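Local coordinates for protein alpha-galactosidase (PDB 6LCJ) that probably hydrolyses terminal alpha-galactosidic bonds in galacto-oligosaccharides such as stachyose, working as a thermostable hexamer, at residues L424-G429 against F466-E471; L420-A425 against E449-R454; P236-A241 against F266-P271. All blocks are in the same frame, centred on the assembly; numbering follows the deposited sequence.

Overall arrangement
Contacts 1 and 2 are neighbours that both use the helix 415-428; contact 3 lies far from them, its centre about 37 Å from that of contact 1, on the opposite side of the chain's centre, and about 34 Å from that of contact 2. The first two, with centres about 8 Å apart, share Leu424 and Ala425 and touch directly: His426 CE1 of contact 1 lies 3.6 Å from Phe451 CD1 of contact 2. The C-terminal sheet and the next barrel helix, 442-453, both pack on helix 415-428. Contact 3 follows barrel strand 229-234 at its C-terminal end, the end that carries the active site in TIM barrels.

Contact 1: residues L424-G429 against F466-E471; sequences LAHFTG and FRVGEE
Phe466 drives the edge of its ring into a face of Phe427, making a T-shaped pair with centroids 5.0 Å apart and planes at 78°. Phe466 CE2 stands 3.7 Å above the Phe427 plane, over the ring centre; the shortest atom pair is Phe466 CD2 to Phe427 CD1, also 3.7 Å. Phe427 offers this face because its CG is anti to the backbone N (chi1 -174°), which sends the ring off the helix toward the strand. The far end of the Phe466 ring reaches back along the helix, where its CZ lies 4.4 Å from Leu424 CD2, a looser apolar touch. Leu388 of helix 380-388 and Tyr475 also pack on this ring, adding to Phe427 and Leu424 of helix 415-428.

Arg467 points the other way, as alternation along a strand requires, and makes a weak salt bridge to Glu470 within its own segment. Val468 turns back to the helix: its CG1 approaches His426 CD2 at 4.1 Å, the two side chains crossing at about a right angle, and Val458 of the adjoining strand touches both. Gly469, with positive phi, takes the second position of a type II' turn from Val468 to Glu471. Two backbone bonds close it, Val468 N to Glu471 O at 2.7 Å and Glu471 N to Val468 O at 2.9 Å.

Strand 466-468 passes over helix 424-428 at 90°, with 9.5 Å between the axes, and the contact is carried by carbon surfaces alone. A beta hairpin with a two-residue turn, strands 465-468 and 471-474, thus forms part of the three-stranded antiparallel C-terminal sheet, whose inner side chains lie across a helix that connects two strands of the TIM barrel.

Contact 2: residues L420-A425 against E449-R454; sequences LQEALA and EAFLAR
Phe451 reaches from the helix 442-453 to the helix 415-428 and meets Ala425 and Glu422, which lie one turn apart. These helices flank strand 431-433, the last parallel strand of the TIM barrel in sequence, so that Phe451 joins the last two barrel helices. With CG anti to its backbone N (chi1 169°), the ring stretches out between the two backbones, whose nearest CA atoms, of Glu422 and Phe451, are 8.4 Å apart.

The tip of the ring comes first. Phe451 CZ stands 3.6 Å from Ala425 CB, and the methyl sits at the ring edge, in its plane; CE1 of the same ring is 3.8 Å from that CB. At Ala425 the ring edge thus rests directly on the CB methyl, close to the helix backbone. Glu422 approaches obliquely along one flank of the ring. Its CG is 3.7 Å from Phe451 CD1 and equally close to CE1. The side chain leaves its helix with chi1 -167° and stays extended beyond CG, sliding past Phe451 in the opposite direction, which carries Glu422 CD past Phe451 CD1 at 4.1 Å. The carboxylate plane is turned 40° from that of the ring.

Further partners surround the aromatic group: Lys431 makes a cation-pi interaction with it and its NZ is hydrogen-bonded to Phe451 O, His426 meets it edge-to-face, and Phe406 adds another ring.

In Glu422 the CG methylene packs against the ring while the carboxylate is carried past it. OE1 has a long, weak ion pair with Arg447, while OE2 and Arg454 NH1, 6.9 Å apart, make no contact. Cohesion between the helices here consequently rests on van der Waals packing, and any electrostatic contribution from the carboxylate is probably modest and long-range.

Contact 3: residues P236-A241 against F266-P271; sequences PFLVTA and FNWGRP
The first torsions turn Thr240 CG2 and the Arg270 chain toward each other: CG2 lies anti to its carbonyl carbon, and Arg270 CG stands between its N and carbonyl carbon (chi1 45°). The setting is a three-stranded antiparallel sheet in the connection between TIM-barrel strand 229-234 and helix 280-296, on the C-terminal side of the strand, which bears the active site in such barrels. Strands 263-267 and 270-274 form a beta hairpin closed by a type I' turn from Asn267 to Arg270, and strand 238-240 adds next to 270-274.

Thr240 CG2 touches Arg270 CD at 3.5 Å, the side chains meeting at a slant. A bend about the CG-CD bond (chi3 42°) turns the arginine NE toward Asp242, with which it forms a salt bridge. At the turn, Leu238 CD2 meets the edge of the Trp268 indole, in its plane, 3.7 Å from CZ3 and CH2. Asn267 ND2 lies over one face of that indole, and NE1 is hydrogen-bonded to Asp197 OD2, which probably fixes the ring's rotation. Phe266 packs edge-to-face with Trp371 of a second subunit.

A water bridges the segments, accepting from Ala241 N at 3.1 Å and donating to Pro271 O at 2.8 Å.

Contact 1: residues L424-G429 against F466-E471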
loop_
_atom_site.group_PDB
_atom_site.type_symbol
_atom_site.label_atom_id
_atom_site.label_comp_id
_atom_site.label_asym_id
_atom_site.label_seq_id
_atom_site.Cartn_x
_atom_site.Cartn_y
_atom_site.Cartn_z
ATOM N N LEU E 424 -41.184 26.092 14.501
ATOM C CA LEU E 424 -40.635 26.519 13.215
ATOM C C LEU E 424 -41.709 26.626 12.135
ATOM O O LEU E 424 -41.589 27.468 11.240
ATOM C CB LEU E 424 -39.524 25.570 12.763
ATOM C CG LEU E 424 -38.181 25.704 13.491
ATOM C CD1 LEU E 424 -37.088 25.070 12.668
ATOM C CD2 LEU E 424 -37.850 27.147 13.802
ATOM N N ALA E 425 -42.758 25.798 12.191
ATOM C CA ALA E 425 -43.894 25.996 11.290
ATOM C C ALA E 425 -44.593 27.327 11.560
ATOM O O ALA E 425 -44.969 28.042 10.625
ATOM C CB ALA E 425 -44.890 24.843 11.420
ATOM N N HIS E 426 -44.781 27.682 12.830
ATOM C CA HIS E 426 -45.361 28.987 13.132
ATOM C C HIS E 426 -44.474 30.110 12.613
ATOM O O HIS E 426 -44.963 31.061 12.003
ATOM C CB HIS E 426 -45.583 29.141 14.633
ATOM C CG HIS E 426 -46.752 28.374 15.164
ATOM N ND1 HIS E 426 -48.011 28.463 14.615
ATOM C CD2 HIS E 426 -46.858 27.528 16.217
ATOM C CE1 HIS E 426 -48.841 27.693 15.295
ATOM N NE2 HIS E 426 -48.168 27.118 16.275
ATOM N N PHE E 427 -43.162 30.006 12.816
ATOM C CA PHE E 427 -42.273 31.078 12.380
ATOM C C PHE E 427 -42.281 31.236 10.858
ATOM O O PHE E 427 -42.367 32.350 10.339
ATOM C CB PHE E 427 -40.861 30.818 12.892
ATOM C CG PHE E 427 -39.902 31.940 12.617
ATOM C CD1 PHE E 427 -39.900 33.079 13.403
ATOM C CD2 PHE E 427 -38.996 31.855 11.570
ATOM C CE1 PHE E 427 -39.009 34.109 13.161
ATOM C CE2 PHE E 427 -38.103 32.883 11.327
ATOM C CZ PHE E 427 -38.119 34.012 12.119
ATOM N N THR E 428 -42.172 30.137 10.121
ATOM C CA THR E 428 -42.180 30.234 8.668
ATOM C C THR E 428 -43.579 30.450 8.112
ATOM O O THR E 428 -43.709 30.931 6.980
ATOM C CB THR E 428 -41.597 28.963 8.024
ATOM O OG1 THR E 428 -42.385 27.829 8.403
ATOM C CG2 THR E 428 -40.145 28.731 8.436
ATOM N N GLY E 429 -44.617 30.080 8.867
ATOM C CA GLY E 429 -45.969 30.054 8.354
ATOM C C GLY E 429 -46.304 28.894 7.442
ATOM O O GLY E 429 -47.407 28.866 6.897
ATOM N N PHE E 466 -36.338 31.703 19.969
ATOM C CA PHE E 466 -37.536 32.329 19.450
ATOM C C PHE E 466 -38.503 32.553 20.598
ATOM O O PHE E 466 -38.411 31.918 21.653
ATOM C CB PHE E 466 -38.188 31.472 18.363
ATOM C CG PHE E 466 -37.288 31.201 17.194
ATOM C CD1 PHE E 466 -36.193 30.357 17.321
ATOM C CD2 PHE E 466 -37.531 31.793 15.970
ATOM C CE1 PHE E 466 -35.354 30.123 16.259
ATOM C CE2 PHE E 466 -36.701 31.547 14.898
ATOM C CZ PHE E 466 -35.607 30.716 15.044
ATOM N N ARG E 467 -39.410 33.490 20.391
ATOM C CA ARG E 467 -40.544 33.675 21.276
ATOM C C ARG E 467 -41.780 33.348 20.459
ATOM O O ARG E 467 -42.125 34.084 19.530
ATOM C CB ARG E 467 -40.596 35.088 21.848
ATOM C CG ARG E 467 -41.212 35.127 23.238
ATOM C CD ARG E 467 -40.780 36.350 24.036
ATOM N NE ARG E 467 -41.694 37.479 23.857
ATOM C CZ ARG E 467 -42.947 37.512 24.311
ATOM N NH1 ARG E 467 -43.452 36.477 24.976
ATOM N NH2 ARG E 467 -43.698 38.589 24.102
ATOM N N VAL E 468 -42.417 32.227 20.788
ATOM C CA VAL E 468 -43.605 31.734 20.098
ATOM C C VAL E 468 -44.794 32.014 21.000
ATOM O O VAL E 468 -44.861 31.493 22.123
ATOM C CB VAL E 468 -43.497 30.236 19.768
ATOM C CG1 VAL E 468 -44.675 29.785 18.912
ATOM C CG2 VAL E 468 -42.180 29.933 19.063
ATOM N N GLY E 469 -45.730 32.831 20.510
ATOM C CA GLY E 469 -46.722 33.447 21.374
ATOM C C GLY E 469 -46.037 34.073 22.571
ATOM O O GLY E 469 -45.177 34.947 22.415
ATOM N N GLU E 470 -46.360 33.588 23.769
ATOM C CA GLU E 470 -45.788 34.099 25.008
ATOM C C GLU E 470 -44.687 33.211 25.577
ATOM O O GLU E 470 -44.176 33.502 26.666
ATOM C CB GLU E 470 -46.894 34.279 26.048
ATOM C CG GLU E 470 -48.063 35.146 25.573
ATOM C CD GLU E 470 -47.683 36.615 25.388
ATOM O OE1 GLU E 470 -46.614 37.042 25.884
ATOM O OE2 GLU E 470 -48.462 37.349 24.747
ATOM N N GLU E 471 -44.301 32.153 24.865
ATOM C CA GLU E 471 -43.349 31.157 25.345
ATOM C C GLU E 471 -42.033 31.275 24.587
ATOM O O GLU E 471 -42.025 31.443 23.363
ATOM C CB GLU E 471 -43.931 29.741 25.176
ATOM C CG GLU E 471 -42.951 28.586 25.385
ATOM C CD GLU E 471 -43.463 27.258 24.820
ATOM O OE1 GLU E 471 -44.567 27.227 24.223
ATOM O OE2 GLU E 471 -42.760 26.235 24.976
#

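Contact 2: residues L420-A425 against E449-R454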
loop_
_atom_site.group_PDB
_atom_site.type_symbol
_atom_site.label_atom_id
_atom_site.label_comp_id
_atom_site.label_asym_id
_atom_site.label_seq_id
_atom_site.Cartn_x
_atom_site.Cartn_y
_atom_site.Cartn_z
ATOM N N LEU E 420 -40.549 21.778 19.216
ATOM C CA LEU E 420 -39.525 22.499 18.459
ATOM C C LEU E 420 -39.888 22.589 16.978
ATOM O O LEU E 420 -39.730 23.645 16.351
ATOM C CB LEU E 420 -38.171 21.811 18.621
ATOM C CG LEU E 420 -37.629 21.616 20.034
ATOM C CD1 LEU E 420 -36.310 20.871 19.954
ATOM C CD2 LEU E 420 -37.456 22.941 20.721
ATOM N N GLN E 421 -40.362 21.479 16.404
ATOM C CA GLN E 421 -40.793 21.475 15.017
ATOM C C GLN E 421 -42.026 22.351 14.824
ATOM O O GLN E 421 -42.088 23.146 13.883
ATOM C CB GLN E 421 -41.039 20.025 14.572
ATOM C CG GLN E 421 -41.451 19.802 13.107
ATOM C CD GLN E 421 -40.416 20.278 12.106
ATOM O OE1 GLN E 421 -39.321 20.707 12.478
ATOM N NE2 GLN E 421 -40.752 20.183 10.813
ATOM N N GLU E 422 -43.003 22.243 15.717
ATOM C CA GLU E 422 -44.204 23.063 15.587
ATOM C C GLU E 422 -43.874 24.555 15.583
ATOM O O GLU E 422 -44.472 25.328 14.823
ATOM C CB GLU E 422 -45.176 22.731 16.711
ATOM C CG GLU E 422 -46.556 23.282 16.494
ATOM C CD GLU E 422 -47.350 23.322 17.771
ATOM O OE1 GLU E 422 -47.944 22.282 18.115
ATOM O OE2 GLU E 422 -47.382 24.384 18.436
ATOM N N ALA E 423 -42.919 24.975 16.420
ATOM C CA ALA E 423 -42.570 26.393 16.503
ATOM C C ALA E 423 -41.989 26.910 15.188
ATOM O O ALA E 423 -42.262 28.049 14.789
ATOM C CB ALA E 423 -41.587 26.621 17.649
ATOM N N LEU E 424 -41.184 26.092 14.501
ATOM C CA LEU E 424 -40.635 26.519 13.215
ATOM C C LEU E 424 -41.709 26.626 12.135
ATOM O O LEU E 424 -41.589 27.468 11.240
ATOM C CB LEU E 424 -39.524 25.570 12.763
ATOM C CG LEU E 424 -38.181 25.704 13.491
ATOM C CD1 LEU E 424 -37.088 25.070 12.668
ATOM C CD2 LEU E 424 -37.850 27.147 13.802
ATOM N N ALA E 425 -42.758 25.798 12.191
ATOM C CA ALA E 425 -43.894 25.996 11.290
ATOM C C ALA E 425 -44.593 27.327 11.560
ATOM O O ALA E 425 -44.969 28.042 10.625
ATOM C CB ALA E 425 -44.890 24.843 11.420
ATOM N N GLU E 449 -56.097 21.228 15.190
ATOM C CA GLU E 449 -56.982 22.275 14.685
ATOM C C GLU E 449 -56.557 23.662 15.162
ATOM O O GLU E 449 -56.569 24.617 14.380
ATOM C CB GLU E 449 -58.432 21.989 15.077
ATOM C CG GLU E 449 -59.446 22.918 14.396
ATOM C CD GLU E 449 -59.280 23.046 12.855
ATOM O OE1 GLU E 449 -58.714 22.142 12.187
ATOM O OE2 GLU E 449 -59.740 24.068 12.302
ATOM N N ALA E 450 -56.189 23.809 16.435
ATOM C CA ALA E 450 -55.716 25.117 16.875
ATOM C C ALA E 450 -54.438 25.521 16.143
ATOM O O ALA E 450 -54.213 26.710 15.888
ATOM C CB ALA E 450 -55.507 25.127 18.388
ATOM N N PHE E 451 -53.604 24.549 15.778
ATOM C CA PHE E 451 -52.396 24.840 15.006
ATOM C C PHE E 451 -52.751 25.404 13.629
ATOM O O PHE E 451 -52.218 26.438 13.208
ATOM C CB PHE E 451 -51.564 23.558 14.902
ATOM C CG PHE E 451 -50.407 23.621 13.928
ATOM C CD1 PHE E 451 -49.241 24.319 14.246
ATOM C CD2 PHE E 451 -50.461 22.920 12.723
ATOM C CE1 PHE E 451 -48.163 24.344 13.375
ATOM C CE2 PHE E 451 -49.378 22.928 11.840
ATOM C CZ PHE E 451 -48.229 23.649 12.168
ATOM N N LEU E 452 -53.682 24.747 12.932
ATOM C CA LEU E 452 -54.091 25.189 11.605
ATOM C C LEU E 452 -54.842 26.513 11.653
ATOM O O LEU E 452 -54.604 27.393 10.819
ATOM C CB LEU E 452 -54.960 24.121 10.951
ATOM C CG LEU E 452 -54.213 22.825 10.651
ATOM C CD1 LEU E 452 -55.162 21.689 10.309
ATOM C CD2 LEU E 452 -53.234 23.065 9.528
ATOM N N ALA E 453 -55.746 26.680 12.621
ATOM C CA ALA E 453 -56.706 27.779 12.582
ATOM C C ALA E 453 -56.172 29.077 13.165
ATOM O O ALA E 453 -56.838 30.106 13.032
ATOM C CB ALA E 453 -57.987 27.391 13.323
ATOM N N ARG E 454 -55.010 29.064 13.806
ATOM C CA ARG E 454 -54.515 30.231 14.518
ATOM C C ARG E 454 -53.204 30.710 13.919
ATOM O O ARG E 454 -52.445 29.942 13.329
ATOM C CB ARG E 454 -54.304 29.944 16.009
ATOM C CG ARG E 454 -55.565 30.030 16.831
ATOM C CD ARG E 454 -55.428 29.278 18.150
ATOM N NE ARG E 454 -54.593 30.001 19.104
ATOM C CZ ARG E 454 -53.340 29.673 19.406
ATOM N NH1 ARG E 454 -52.757 28.617 18.822
ATOM N NH2 ARG E 454 -52.669 30.406 20.290
#

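Contact 3: residues P236-A241 against F266-P271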
loop_
_atom_site.group_PDB
_atom_site.type_symbol
_atom_site.label_atom_id
_atom_site.label_comp_id
_atom_site.label_asym_id
_atom_site.label_seq_id
_atom_site.Cartn_x
_atom_site.Cartn_y
_atom_site.Cartn_z
ATOM N N PRO E 236 -38.950 14.134 -11.034
ATOM C CA PRO E 236 -39.038 14.073 -12.505
ATOM C C PRO E 236 -37.742 13.690 -13.220
ATOM O O PRO E 236 -37.815 13.097 -14.302
ATOM C CB PRO E 236 -39.502 15.490 -12.887
ATOM C CG PRO E 236 -39.189 16.339 -11.703
ATOM C CD PRO E 236 -39.281 15.468 -10.502
ATOM N N PHE E 237 -36.564 13.993 -12.669
ATOM C CA PHE E 237 -35.304 13.718 -13.350
ATOM C C PHE E 237 -34.568 12.508 -12.787
ATOM O O PHE E 237 -33.365 12.349 -13.041
ATOM C CB PHE E 237 -34.399 14.939 -13.299
ATOM C CG PHE E 237 -34.991 16.132 -13.953
ATOM C CD1 PHE E 237 -34.865 16.326 -15.318
ATOM C CD2 PHE E 237 -35.683 17.069 -13.205
ATOM C CE1 PHE E 237 -35.418 17.443 -15.920
ATOM C CE2 PHE E 237 -36.234 18.159 -13.795
ATOM C CZ PHE E 237 -36.100 18.366 -15.148
ATOM N N LEU E 238 -35.266 11.639 -12.069
ATOM C CA LEU E 238 -34.668 10.493 -11.415
ATOM C C LEU E 238 -35.177 9.217 -12.059
ATOM O O LEU E 238 -36.358 9.111 -12.398
ATOM C CB LEU E 238 -34.997 10.504 -9.923
ATOM C CG LEU E 238 -33.984 9.945 -8.935
ATOM C CD1 LEU E 238 -32.759 10.801 -8.908
ATOM C CD2 LEU E 238 -34.628 9.901 -7.582
ATOM N N VAL E 239 -34.295 8.234 -12.194
ATOM C CA VAL E 239 -34.631 6.992 -12.873
ATOM C C VAL E 239 -33.730 5.896 -12.316
ATOM O O VAL E 239 -32.651 6.173 -11.792
ATOM C CB VAL E 239 -34.473 7.193 -14.397
ATOM C CG1 VAL E 239 -33.008 7.200 -14.798
ATOM C CG2 VAL E 239 -35.234 6.172 -15.152
ATOM N N THR E 240 -34.189 4.654 -12.376
ATOM C CA THR E 240 -33.361 3.517 -11.981
ATOM C C THR E 240 -33.098 2.613 -13.184
ATOM O O THR E 240 -33.703 2.760 -14.247
ATOM C CB THR E 240 -34.012 2.701 -10.853
ATOM O OG1 THR E 240 -35.292 2.221 -11.285
ATOM C CG2 THR E 240 -34.192 3.543 -9.615
ATOM N N ALA E 241 -32.187 1.650 -13.006
ATOM C CA ALA E 241 -31.914 0.701 -14.085
ATOM C C ALA E 241 -33.163 -0.076 -14.483
ATOM O O ALA E 241 -33.352 -0.370 -15.666
ATOM C CB ALA E 241 -30.796 -0.259 -13.689
ATOM N N PHE E 266 -28.516 6.404 -3.920
ATOM C CA PHE E 266 -29.016 5.080 -3.577
ATOM C C PHE E 266 -30.251 5.237 -2.708
ATOM O O PHE E 266 -30.172 5.783 -1.603
ATOM C CB PHE E 266 -27.949 4.268 -2.852
ATOM C CG PHE E 266 -28.266 2.814 -2.761
ATOM C CD1 PHE E 266 -29.053 2.323 -1.724
ATOM C CD2 PHE E 266 -27.793 1.929 -3.720
ATOM C CE1 PHE E 266 -29.348 0.977 -1.646
ATOM C CE2 PHE E 266 -28.093 0.577 -3.653
ATOM C CZ PHE E 266 -28.864 0.096 -2.614
ATOM N N ASN E 267 -31.383 4.748 -3.200
ATOM C CA ASN E 267 -32.653 4.908 -2.506
ATOM C C ASN E 267 -33.603 3.844 -3.027
ATOM O O ASN E 267 -33.391 3.280 -4.104
ATOM C CB ASN E 267 -33.228 6.316 -2.708
ATOM C CG ASN E 267 -34.195 6.714 -1.607
ATOM O OD1 ASN E 267 -33.991 6.388 -0.438
ATOM N ND2 ASN E 267 -35.253 7.425 -1.978
ATOM N N TRP E 268 -34.649 3.569 -2.246
ATOM C CA TRP E 268 -35.574 2.467 -2.537
ATOM C C TRP E 268 -34.814 1.169 -2.830
ATOM O O TRP E 268 -35.206 0.367 -3.677
ATOM C CB TRP E 268 -36.515 2.819 -3.700
ATOM C CG TRP E 268 -37.212 4.131 -3.596
ATOM C CD1 TRP E 268 -38.356 4.400 -2.897
ATOM C CD2 TRP E 268 -36.830 5.360 -4.226
ATOM N NE1 TRP E 268 -38.712 5.721 -3.057
ATOM C CE2 TRP E 268 -37.787 6.333 -3.861
ATOM C CE3 TRP E 268 -35.779 5.733 -5.064
ATOM C CZ2 TRP E 268 -37.708 7.658 -4.294
ATOM C CZ3 TRP E 268 -35.701 7.046 -5.492
ATOM C CH2 TRP E 268 -36.658 7.993 -5.109
ATOM N N GLY E 269 -33.688 0.980 -2.149
ATOM C CA GLY E 269 -32.910 -0.235 -2.314
ATOM C C GLY E 269 -32.139 -0.394 -3.608
ATOM O O GLY E 269 -31.606 -1.481 -3.856
ATOM N N ARG E 270 -32.024 0.642 -4.433
ATOM C CA ARG E 270 -31.360 0.494 -5.721
ATOM C C ARG E 270 -30.556 1.734 -6.086
ATOM O O ARG E 270 -30.843 2.840 -5.609
ATOM C CB ARG E 270 -32.379 0.202 -6.827
ATOM C CG ARG E 270 -33.591 1.082 -6.747
ATOM C CD ARG E 270 -34.599 0.630 -7.761
ATOM N NE ARG E 270 -34.689 -0.820 -7.798
ATOM C CZ ARG E 270 -35.783 -1.489 -7.458
ATOM N NH1 ARG E 270 -36.861 -0.821 -7.059
ATOM N NH2 ARG E 270 -35.798 -2.816 -7.517
ATOM N N PRO E 271 -29.541 1.578 -6.939
ATOM C CA PRO E 271 -28.799 2.740 -7.444
ATOM C C PRO E 271 -29.687 3.662 -8.258
ATOM O O PRO E 271 -30.555 3.222 -9.010
ATOM C CB PRO E 271 -27.709 2.112 -8.318
ATOM C CG PRO E 271 -27.555 0.738 -7.792
ATOM C CD PRO E 271 -28.934 0.318 -7.383
HETATM O O HOH W 1 -30.480 0.853 -10.546
#